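Local structure of SusD homolog (Bacteroides thetaiotaomicron, 3EHM) at residues A132-R135 against A136-V139; Y90-N94 against F95-I99; I374-E378 against Q379-G383; P286-S289 against A290-E294. The protein probably binds mucin O-glycans as a SusD-like outer-membrane lipoprotein, helping a human gut symbiont to use them. All blocks are in the same frame, centred on the assembly; numbering follows the deposited sequence.

Contact 1. Residues A132-R135 against A136-V139; sequences AWLR and ATDV
Leu134 carries its CG opposite the backbone nitrogen (chi1 171°), while Asp138, one turn later, turns its CG opposite the carbonyl carbon (chi1 -70°); the two rotations bring a methyl and a carboxylate together at one flank of the alpha-helix 116-140. The contact is a run of i+3 and i+4 neighbours inside a buried stretch of this helix of the SusD-like fold. Leu134 CD1 rests against Asp138 OD2 at 3.4 Å, the two side chains passing at a slant. The carboxylate also leans back on its own helix, with Asp138 OD2 only 3.0 Å from Leu134 O. Two acceptors so close would be costly alone, but the acid is well supplied with donors: Arg214 forms a salt bridge with OD2, and Tyr164 and Trp521 donate to OD1. This company probably favours the ionised form, and an aspartate suits a place where three donors from outside this helix converge. On another flank, small size matters: Ala136 puts only a methyl beside the start of the Trp133 side chain, CB to CB 4.4 Å, which suits a face pressed close to the backbone of helix 85-110, at Phe95 O. The outer part of Arg135 leads away from the following turn to a salt bridge with Asp56. Beneath these side chains runs the backbone ladder, in which Thr137 N donates to Trp133 O at 2.9 Å in a nearly straight bond (172°). Thr137 uses its hydroxyl further along, bonding to Gly141 O, while its methyl CG2 sits 3.2 Å from Leu134 O.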
loop_
_atom_site.group_PDB
_atom_site.type_symbol
_atom_site.label_atom_id
_atom_site.label_comp_id
_atom_site.label_asym_id
_atom_site.label_seq_id
_atom_site.Cartn_x
_atom_site.Cartn_y
_atom_site.Cartn_z
ATOM N N ALA A 132 -5.761 -4.955 -7.828
ATOM C CA ALA A 132 -5.690 -3.565 -8.259
ATOM C C ALA A 132 -6.884 -2.757 -7.753
ATOM O O ALA A 132 -6.721 -1.649 -7.241
ATOM C CB ALA A 132 -5.620 -3.493 -9.778
ATOM N N TRP A 133 -8.084 -3.311 -7.882
ATOM C CA TRP A 133 -9.271 -2.589 -7.444
ATOM C C TRP A 133 -9.448 -2.539 -5.936
ATOM O O TRP A 133 -10.261 -1.762 -5.436
ATOM C CB TRP A 133 -10.517 -3.142 -8.135
ATOM C CG TRP A 133 -10.545 -2.801 -9.598
ATOM C CD1 TRP A 133 -9.609 -2.077 -10.292
ATOM C CD2 TRP A 133 -11.560 -3.152 -10.544
ATOM N NE1 TRP A 133 -9.984 -1.955 -11.608
ATOM C CE2 TRP A 133 -11.176 -2.606 -11.791
ATOM C CE3 TRP A 133 -12.757 -3.873 -10.459
ATOM C CZ2 TRP A 133 -11.950 -2.760 -12.947
ATOM C CZ3 TRP A 133 -13.528 -4.025 -11.608
ATOM C CH2 TRP A 133 -13.119 -3.470 -12.835
ATOM N N LEU A 134 -8.693 -3.361 -5.212
ATOM C CA LEU A 134 -8.741 -3.320 -3.757
ATOM C C LEU A 134 -8.093 -1.978 -3.405
ATOM O O LEU A 134 -8.521 -1.288 -2.483
ATOM C CB LEU A 134 -7.939 -4.470 -3.140
ATOM C CG LEU A 134 -7.754 -4.401 -1.616
ATOM C CD1 LEU A 134 -9.113 -4.287 -0.928
ATOM C CD2 LEU A 134 -7.018 -5.646 -1.131
ATOM N N ARG A 135 -7.059 -1.613 -4.160
ATOM C CA ARG A 135 -6.378 -0.338 -3.958
ATOM C C ARG A 135 -7.344 0.788 -4.323
ATOM O O ARG A 135 -7.442 1.793 -3.617
ATOM C CB ARG A 135 -5.138 -0.241 -4.857
ATOM C CG ARG A 135 -3.960 -1.101 -4.411
ATOM C CD ARG A 135 -3.053 -1.435 -5.590
ATOM N NE ARG A 135 -2.426 -0.266 -6.209
ATOM C CZ ARG A 135 -1.362 0.363 -5.720
ATOM N NH1 ARG A 135 -0.796 -0.056 -4.593
ATOM N NH2 ARG A 135 -0.842 1.392 -6.375
ATOM N N ALA A 136 -8.051 0.610 -5.434
ATOM C CA ALA A 136 -9.004 1.613 -5.910
ATOM C C ALA A 136 -10.054 1.947 -4.856
ATOM O O ALA A 136 -10.260 3.116 -4.520
ATOM C CB ALA A 136 -9.682 1.124 -7.187
ATOM N N THR A 137 -10.726 0.931 -4.332
ATOM C CA THR A 137 -11.745 1.188 -3.324
ATOM C C THR A 137 -11.137 1.715 -2.029
ATOM O O THR A 137 -11.724 2.561 -1.359
ATOM C CB THR A 137 -12.578 -0.066 -3.017
ATOM O OG1 THR A 137 -13.550 0.255 -2.014
ATOM C CG2 THR A 137 -11.696 -1.199 -2.525
ATOM N N ASP A 138 -9.954 1.229 -1.678
ATOM C CA ASP A 138 -9.305 1.686 -0.452
ATOM C C ASP A 138 -8.824 3.124 -0.570
ATOM O O ASP A 138 -8.562 3.783 0.437
ATOM C CB ASP A 138 -8.141 0.766 -0.084
ATOM C CG ASP A 138 -8.612 -0.597 0.385
ATOM O OD1 ASP A 138 -9.818 -0.725 0.697
ATOM O OD2 ASP A 138 -7.787 -1.534 0.455
ATOM N N VAL A 139 -8.716 3.612 -1.801
ATOM C CA VAL A 139 -8.286 4.980 -2.032
ATOM C C VAL A 139 -9.476 5.934 -2.208
ATOM O O VAL A 139 -9.482 7.014 -1.628
ATOM C CB VAL A 139 -7.372 5.071 -3.277
ATOM C CG1 VAL A 139 -7.219 6.522 -3.717
ATOM C CG2 VAL A 139 -6.004 4.481 -2.950
#

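Contact 2. Residues Y90-N94 against F95-I99; sequences YAYQN and FYSQI
Tyr92 and Tyr96 meet in a local contact within helix 85-110, at a point where the helix widens into a pi-type turn and changes course. The short axes of 90-94 and 95-99 differ in direction by 53°. Tyr92 O marks the transition, for it takes two backbone donors: Tyr96 N at 2.8 Å in the usual i+4 step, and Ser97 N at 3.0 Å in the wider i+5 step, from opposite faces of the carbonyl plane. Gln98 N then continues the i+5 pattern to Gln93 O at 2.9 Å. A water donates to Gln93 O and accepts from Ile99 N, linking the two across the widened turn.

The tyrosines run side by side in the same direction because both have CG opposite the backbone nitrogen (Tyr96 chi1 179°). Tyr92 CZ lies 3.6 Å from Tyr96 CD2, the ring planes inclined by 39°; Tyr92, partly exposed, covers the buried Tyr96, whose CG lies over one face of its ring. On the buried side, Ala91 CB touches Phe95 CD1 at 4.3 Å. Tyr96 also stacks on Trp133 and bonds through OH to Ala144 O. Phe95 packs on Arg135 and Val139 of helix 116-140, Asn94 is held by Asn54 of helix 47-57, and Ile99 reaches helix 23-36.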
loop_
_atom_site.group_PDB
_atom_site.type_symbol
_atom_site.label_atom_id
_atom_site.label_comp_id
_atom_site.label_asym_id
_atom_site.label_seq_id
_atom_site.Cartn_x
_atom_site.Cartn_y
_atom_site.Cartn_z
ATOM N N TYR A 90 -6.439 11.576 -12.999
ATOM C CA TYR A 90 -5.213 10.824 -13.237
ATOM C C TYR A 90 -5.174 9.631 -12.279
ATOM O O TYR A 90 -4.831 8.517 -12.676
ATOM C CB TYR A 90 -4.015 11.750 -13.016
ATOM C CG TYR A 90 -2.656 11.186 -13.374
ATOM C CD1 TYR A 90 -2.475 10.382 -14.501
ATOM C CD2 TYR A 90 -1.532 11.531 -12.626
ATOM C CE1 TYR A 90 -1.198 9.940 -14.876
ATOM C CE2 TYR A 90 -0.259 11.104 -12.990
ATOM C CZ TYR A 90 -0.095 10.311 -14.114
ATOM O OH TYR A 90 1.176 9.915 -14.475
ATOM N N ALA A 91 -5.552 9.872 -11.025
ATOM C CA ALA A 91 -5.571 8.831 -10.005
ATOM C C ALA A 91 -6.595 7.751 -10.345
ATOM O O ALA A 91 -6.336 6.561 -10.174
ATOM C CB ALA A 91 -5.889 9.441 -8.645
ATOM N N TYR A 92 -7.762 8.168 -10.822
ATOM C CA TYR A 92 -8.799 7.212 -11.191
ATOM C C TYR A 92 -8.258 6.303 -12.293
ATOM O O TYR A 92 -8.547 5.108 -12.326
ATOM C CB TYR A 92 -10.049 7.938 -11.689
ATOM C CG TYR A 92 -11.261 7.040 -11.834
ATOM C CD1 TYR A 92 -11.976 6.616 -10.717
ATOM C CD2 TYR A 92 -11.704 6.635 -13.090
ATOM C CE1 TYR A 92 -13.110 5.810 -10.849
ATOM C CE2 TYR A 92 -12.836 5.830 -13.235
ATOM C CZ TYR A 92 -13.534 5.423 -12.112
ATOM O OH TYR A 92 -14.663 4.640 -12.253
ATOM N N GLN A 93 -7.468 6.869 -13.199
ATOM C CA GLN A 93 -6.898 6.073 -14.279
ATOM C C GLN A 93 -5.881 5.070 -13.730
ATOM O O GLN A 93 -5.917 3.884 -14.063
ATOM C CB GLN A 93 -6.199 6.971 -15.308
ATOM C CG GLN A 93 -7.086 8.033 -15.949
ATOM C CD GLN A 93 -6.322 8.906 -16.936
ATOM O OE1 GLN A 93 -5.153 9.234 -16.724
ATOM N NE2 GLN A 93 -6.989 9.298 -18.013
ATOM N N ASN A 94 -4.976 5.558 -12.887
ATOM C CA ASN A 94 -3.923 4.721 -12.324
ATOM C C ASN A 94 -4.388 3.671 -11.321
ATOM O O ASN A 94 -3.724 2.650 -11.142
ATOM C CB ASN A 94 -2.835 5.602 -11.697
ATOM C CG ASN A 94 -2.143 6.485 -12.721
ATOM O OD1 ASN A 94 -1.898 6.066 -13.857
ATOM N ND2 ASN A 94 -1.813 7.708 -12.324
ATOM N N PHE A 95 -5.520 3.914 -10.667
ATOM C CA PHE A 95 -6.038 2.961 -9.692
ATOM C C PHE A 95 -7.170 2.085 -10.224
ATOM O O PHE A 95 -7.357 0.968 -9.747
ATOM C CB PHE A 95 -6.544 3.689 -8.435
ATOM C CG PHE A 95 -5.459 4.095 -7.473
ATOM C CD1 PHE A 95 -5.246 5.439 -7.170
ATOM C CD2 PHE A 95 -4.669 3.134 -6.848
ATOM C CE1 PHE A 95 -4.262 5.820 -6.255
ATOM C CE2 PHE A 95 -3.680 3.505 -5.928
ATOM C CZ PHE A 95 -3.476 4.852 -5.632
ATOM N N TYR A 96 -7.922 2.573 -11.209
ATOM C CA TYR A 96 -9.057 1.799 -11.711
ATOM C C TYR A 96 -9.226 1.597 -13.216
ATOM O O TYR A 96 -9.269 0.461 -13.682
ATOM C CB TYR A 96 -10.365 2.396 -11.165
ATOM C CG TYR A 96 -11.631 1.693 -11.634
ATOM C CD1 TYR A 96 -12.127 0.575 -10.961
ATOM C CD2 TYR A 96 -12.325 2.142 -12.760
ATOM C CE1 TYR A 96 -13.289 -0.082 -11.398
ATOM C CE2 TYR A 96 -13.479 1.492 -13.209
ATOM C CZ TYR A 96 -13.956 0.382 -12.523
ATOM O OH TYR A 96 -15.095 -0.257 -12.968
ATOM N N SER A 97 -9.331 2.687 -13.971
ATOM C CA SER A 97 -9.585 2.582 -15.404
ATOM C C SER A 97 -8.512 2.012 -16.326
ATOM O O SER A 97 -8.854 1.351 -17.307
ATOM C CB SER A 97 -10.069 3.935 -15.950
ATOM O OG SER A 97 -9.054 4.921 -15.907
ATOM N N GLN A 98 -7.231 2.246 -16.046
ATOM C CA GLN A 98 -6.194 1.707 -16.931
ATOM C C GLN A 98 -6.247 0.183 -16.986
ATOM O O GLN A 98 -6.178 -0.407 -18.065
ATOM C CB GLN A 98 -4.790 2.160 -16.497
ATOM C CG GLN A 98 -4.474 3.633 -16.797
ATOM C CD GLN A 98 -4.379 3.969 -18.290
ATOM O OE1 GLN A 98 -4.244 5.138 -18.664
ATOM N NE2 GLN A 98 -4.439 2.953 -19.143
ATOM N N ILE A 99 -6.389 -0.458 -15.829
ATOM C CA ILE A 99 -6.447 -1.914 -15.798
ATOM C C ILE A 99 -7.820 -2.438 -16.253
ATOM O O ILE A 99 -7.942 -3.581 -16.695
ATOM C CB ILE A 99 -6.094 -2.448 -14.385
ATOM C CG1 ILE A 99 -5.765 -3.940 -14.467
ATOM C CG2 ILE A 99 -7.242 -2.203 -13.417
ATOM C CD1 ILE A 99 -5.196 -4.510 -13.182
HETATM O O HOH W 1 -5.802 0.875 -13.363
HETATM O O HOH W 2 -2.464 6.803 -16.297
#

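Contact 3. Residues I374-E378 against Q379-G383; sequences ISFQE and QGVSG
The Phe376 ring receives Val381 CG2 obliquely, 3.7 Å from CG, while Ser382 O stands at its edge, near the ring plane and 3.8 Å from CE2. Tyr387 meets the same ring with planes inclined by about 55°. Phe376 and Val381 cross nearly at right angles, and the valine places CG2 between its backbone nitrogen and carbonyl carbon (chi1 -68° for CG1), a rotation that lays this methyl against the phenyl. The Glu378 carboxylate turns elsewhere and accepts from Ser345 OG. Gln379 has CG opposite its carbonyl carbon, which places CG 3.2 Å from Ser375 O; the bend at the second torsion then turns only the amide.

This is the C-terminal end of helix 364-378, closed by a Schellman motif. Gln379 N still bonds to Ser375 O at 2.9 Å in helical fashion. After it the chain reverses: Val381 N reaches back to Phe376 O at 2.9 Å and Gly380 N to Gln377 O at 3.1 Å, the latter from well above the carbonyl plane. Gly380 has a positive phi of 65°, a conformation that glycine adopts without strain. The apolar contact of Phe376 with Val381 is the hydrophobic partner regularly found in this motif, joining a residue of the last turn to the one just beyond the glycine. Ser375, on the buried side, presents a small hydroxyl that bonds to Arg287 NH1. Beyond Ser382, Gly383 takes the N-cap position of helix 384-388 with backbone angles at which a side chain would press on the preceding carbonyl oxygen, and its C lies 3.9 Å from Phe376 CE2.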
loop_
_atom_site.group_PDB
_atom_site.type_symbol
_atom_site.label_atom_id
_atom_site.label_comp_id
_atom_site.label_asym_id
_atom_site.label_seq_id
_atom_site.Cartn_x
_atom_site.Cartn_y
_atom_site.Cartn_z
ATOM N N ILE A 374 10.610 -13.163 9.230
ATOM C CA ILE A 374 10.460 -13.325 7.786
ATOM C C ILE A 374 10.836 -12.034 7.056
ATOM O O ILE A 374 11.454 -12.068 5.986
ATOM C CB ILE A 374 9.007 -13.724 7.422
ATOM C CG1 ILE A 374 8.763 -15.185 7.806
ATOM C CG2 ILE A 374 8.752 -13.521 5.932
ATOM C CD1 ILE A 374 9.619 -16.179 7.023
ATOM N N SER A 375 10.479 -10.894 7.639
ATOM C CA SER A 375 10.800 -9.620 7.012
ATOM C C SER A 375 12.309 -9.433 6.938
ATOM O O SER A 375 12.829 -8.972 5.924
ATOM C CB SER A 375 10.170 -8.454 7.778
ATOM O OG SER A 375 10.571 -7.216 7.209
ATOM N N PHE A 376 13.009 -9.778 8.014
ATOM C CA PHE A 376 14.464 -9.651 8.036
ATOM C C PHE A 376 15.056 -10.525 6.937
ATOM O O PHE A 376 16.011 -10.142 6.267
ATOM C CB PHE A 376 15.019 -10.081 9.399
ATOM C CG PHE A 376 15.095 -8.966 10.406
ATOM C CD1 PHE A 376 14.031 -8.092 10.582
ATOM C CD2 PHE A 376 16.235 -8.795 11.183
ATOM C CE1 PHE A 376 14.100 -7.060 11.516
ATOM C CE2 PHE A 376 16.313 -7.768 12.116
ATOM C CZ PHE A 376 15.244 -6.899 12.283
ATOM N N GLN A 377 14.483 -11.707 6.759
ATOM C CA GLN A 377 14.958 -12.614 5.728
ATOM C C GLN A 377 14.666 -12.029 4.353
ATOM O O GLN A 377 15.503 -12.093 3.455
ATOM C CB GLN A 377 14.292 -13.979 5.876
ATOM C CG GLN A 377 14.752 -14.758 7.101
ATOM C CD GLN A 377 14.063 -16.104 7.221
ATOM O OE1 GLN A 377 14.023 -16.878 6.268
ATOM N NE2 GLN A 377 13.525 -16.393 8.398
ATOM N N GLU A 378 13.483 -11.446 4.191
ATOM C CA GLU A 378 13.110 -10.843 2.916
ATOM C C GLU A 378 14.106 -9.743 2.546
ATOM O O GLU A 378 14.479 -9.598 1.382
ATOM C CB GLU A 378 11.693 -10.249 2.996
ATOM C CG GLU A 378 10.616 -11.272 3.307
ATOM C CD GLU A 378 9.221 -10.676 3.456
ATOM O OE1 GLU A 378 9.084 -9.522 3.915
ATOM O OE2 GLU A 378 8.251 -11.382 3.136
ATOM N N GLN A 379 14.547 -8.984 3.545
ATOM C CA GLN A 379 15.472 -7.879 3.323
ATOM C C GLN A 379 16.948 -8.262 3.416
ATOM O O GLN A 379 17.826 -7.412 3.274
ATOM C CB GLN A 379 15.165 -6.749 4.312
ATOM C CG GLN A 379 13.694 -6.340 4.322
ATOM C CD GLN A 379 13.198 -5.907 2.954
ATOM O OE1 GLN A 379 11.997 -5.937 2.675
ATOM N NE2 GLN A 379 14.120 -5.491 2.097
ATOM N N GLY A 380 17.217 -9.539 3.661
ATOM C CA GLY A 380 18.591 -10.000 3.753
ATOM C C GLY A 380 19.392 -9.438 4.913
ATOM O O GLY A 380 20.611 -9.312 4.818
ATOM N N VAL A 381 18.721 -9.092 6.009
ATOM C CA VAL A 381 19.424 -8.560 7.171
ATOM C C VAL A 381 19.391 -9.561 8.315
ATOM O O VAL A 381 18.570 -10.477 8.326
ATOM C CB VAL A 381 18.809 -7.236 7.655
ATOM C CG1 VAL A 381 19.065 -6.148 6.626
ATOM C CG2 VAL A 381 17.319 -7.415 7.898
ATOM N N SER A 382 20.282 -9.375 9.281
ATOM C CA SER A 382 20.371 -10.276 10.421
ATOM C C SER A 382 20.199 -9.544 11.750
ATOM O O SER A 382 20.033 -8.326 11.779
ATOM C CB SER A 382 21.725 -10.987 10.394
ATOM O OG SER A 382 22.782 -10.040 10.402
ATOM N N GLY A 383 20.232 -10.301 12.844
ATOM C CA GLY A 383 20.093 -9.721 14.170
ATOM C C GLY A 383 18.664 -9.608 14.665
ATOM O O GLY A 383 18.352 -8.747 15.492
#

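Contact 4. Residues P286-S289 against A290-E294; sequences PRLS and AYFTE
Arg287 and Tyr291 supply the aromatic part of this contact. The CB of Arg287 sits over one face of the Tyr291 ring in a CH-pi contact, 4.2 Å from the ring centroid and 16° off its normal, displaced toward the rim. The two side chains then run alongside in the same direction, and Arg287 CD comes within 3.7 Å of Tyr291 OH; guanidinium and ring planes are inclined by 40°. Tyr291 turns CG opposite its carbonyl carbon (chi1 -64°), which lays the ring back along the helix and over Arg287 O. A long arginine suits this place because its methylenes can cover a ring while its guanidinium group reaches Asp285, with which it forms a salt bridge.

Apolar contact is lighter: Leu288 CD1 meets Phe292 CD1 at 4.2 Å, and both side chains turn to Leu280 of helix 274-282 and Met272 of strand 270-272.

Hydrogen bonds complete the account. Tyr291 N donates to Arg287 O at 2.8 Å, and Phe292 N to Leu288 O at 3.0 Å; Leu288 O also lies near the plane of the Phe292 ring, at its edge. Tyr291 OH bonds to Leu443 O, so the buried phenol is satisfied at its far end. On the exposed side, a water donates to Phe292 O at 2.8 Å and has a weak, long link with Ser289 OG, a small polar residue in keeping with solvent.

Phe292 is the first residue with extended backbone angles, and the whole is a short, roughly single-turn helix ending at Tyr291, running out toward the two-stranded antiparallel hairpin 295-297 and 304-306.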
loop_
_atom_site.group_PDB
_atom_site.type_symbol
_atom_site.label_atom_id
_atom_site.label_comp_id
_atom_site.label_asym_id
_atom_site.label_seq_id
_atom_site.Cartn_x
_atom_site.Cartn_y
_atom_site.Cartn_z
ATOM N N PRO A 286 18.054 -2.881 11.454
ATOM C CA PRO A 286 19.042 -3.108 10.395
ATOM C C PRO A 286 18.445 -2.898 8.997
ATOM O O PRO A 286 19.164 -2.886 7.997
ATOM C CB PRO A 286 19.468 -4.552 10.631
ATOM C CG PRO A 286 18.207 -5.179 11.154
ATOM C CD PRO A 286 17.726 -4.143 12.143
ATOM N N ARG A 287 17.128 -2.740 8.928
ATOM C CA ARG A 287 16.475 -2.522 7.646
ATOM C C ARG A 287 16.682 -1.093 7.161
ATOM O O ARG A 287 16.437 -0.787 5.997
ATOM C CB ARG A 287 14.976 -2.847 7.742
ATOM C CG ARG A 287 14.698 -4.347 7.748
ATOM C CD ARG A 287 13.244 -4.678 8.072
ATOM N NE ARG A 287 12.873 -4.239 9.413
ATOM C CZ ARG A 287 11.720 -4.533 10.002
ATOM N NH1 ARG A 287 10.816 -5.274 9.369
ATOM N NH2 ARG A 287 11.473 -4.093 11.225
ATOM N N LEU A 288 17.142 -0.218 8.050
ATOM C CA LEU A 288 17.394 1.168 7.673
ATOM C C LEU A 288 18.381 1.202 6.508
ATOM O O LEU A 288 18.144 1.859 5.489
ATOM C CB LEU A 288 17.971 1.951 8.858
ATOM C CG LEU A 288 18.397 3.398 8.590
ATOM C CD1 LEU A 288 17.235 4.193 7.998
ATOM C CD2 LEU A 288 18.867 4.031 9.885
ATOM N N SER A 289 19.483 0.476 6.665
ATOM C CA SER A 289 20.527 0.410 5.644
ATOM C C SER A 289 20.088 -0.360 4.404
ATOM O O SER A 289 20.586 -0.119 3.304
ATOM C CB SER A 289 21.782 -0.245 6.223
ATOM O OG SER A 289 22.818 -0.268 5.260
ATOM N N ALA A 290 19.158 -1.289 4.581
ATOM C CA ALA A 290 18.669 -2.079 3.460
ATOM C C ALA A 290 17.710 -1.267 2.596
ATOM O O ALA A 290 17.663 -1.441 1.379
ATOM C CB ALA A 290 17.971 -3.332 3.966
ATOM N N TYR A 291 16.949 -0.379 3.226
ATOM C CA TYR A 291 15.970 0.433 2.502
ATOM C C TYR A 291 16.498 1.746 1.936
ATOM O O TYR A 291 16.100 2.157 0.847
ATOM C CB TYR A 291 14.774 0.795 3.398
ATOM C CG TYR A 291 13.902 -0.345 3.896
ATOM C CD1 TYR A 291 13.951 -1.608 3.312
ATOM C CD2 TYR A 291 12.987 -0.133 4.929
ATOM C CE1 TYR A 291 13.104 -2.637 3.748
ATOM C CE2 TYR A 291 12.137 -1.150 5.367
ATOM C CZ TYR A 291 12.202 -2.396 4.773
ATOM O OH TYR A 291 11.360 -3.400 5.199
ATOM N N PHE A 292 17.380 2.412 2.672
ATOM C CA PHE A 292 17.857 3.712 2.224
ATOM C C PHE A 292 19.359 3.947 2.211
ATOM O O PHE A 292 20.124 3.273 2.901
ATOM C CB PHE A 292 17.211 4.810 3.073
ATOM C CG PHE A 292 15.720 4.681 3.210
ATOM C CD1 PHE A 292 15.164 4.024 4.305
ATOM C CD2 PHE A 292 14.869 5.224 2.250
ATOM C CE1 PHE A 292 13.784 3.912 4.443
ATOM C CE2 PHE A 292 13.488 5.115 2.380
ATOM C CZ PHE A 292 12.944 4.458 3.479
ATOM N N THR A 293 19.760 4.938 1.422
ATOM C CA THR A 293 21.156 5.334 1.299
ATOM C C THR A 293 21.430 6.417 2.339
ATOM O O THR A 293 20.498 6.999 2.900
ATOM C CB THR A 293 21.432 5.957 -0.078
ATOM O OG1 THR A 293 20.703 7.190 -0.192
ATOM C CG2 THR A 293 20.995 5.013 -1.190
ATOM N N GLU A 294 22.701 6.680 2.614
ATOM C CA GLU A 294 23.031 7.746 3.543
ATOM C C GLU A 294 23.050 8.993 2.678
ATOM O O GLU A 294 23.483 8.943 1.528
ATOM C CB GLU A 294 24.412 7.543 4.168
ATOM C CG GLU A 294 24.510 6.357 5.108
ATOM C CD GLU A 294 25.845 6.306 5.824
ATOM O OE1 GLU A 294 26.041 7.084 6.785
ATOM O OE2 GLU A 294 26.704 5.497 5.417
HETATM O O HOH W 3 22.758 2.799 3.585
#

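How the contacts relate
All four contacts are local, but their surroundings differ. Contact 1 is wholly buried, about 10 Å from the chain's centre to its own, and gathers charged partners; contact 2, partly buried, sits against it on the preceding helix, where Trp133 NE1 probably bonds to Tyr96 O. Contacts 3 and 4 form a second touching pair about 20 Å out: Phe376 packs on Pro286, and Gln379 on Tyr291. Contact 2 lies across the chain's centre from these two. Chemistry follows place: mid-helix contacts 1 and 2 rely on continuous backbone bonding, i+4 in one and widened in the other, whereas contacts 3 and 4 lie at helix ends, one closed by a glycine, the other giving way to extended chain.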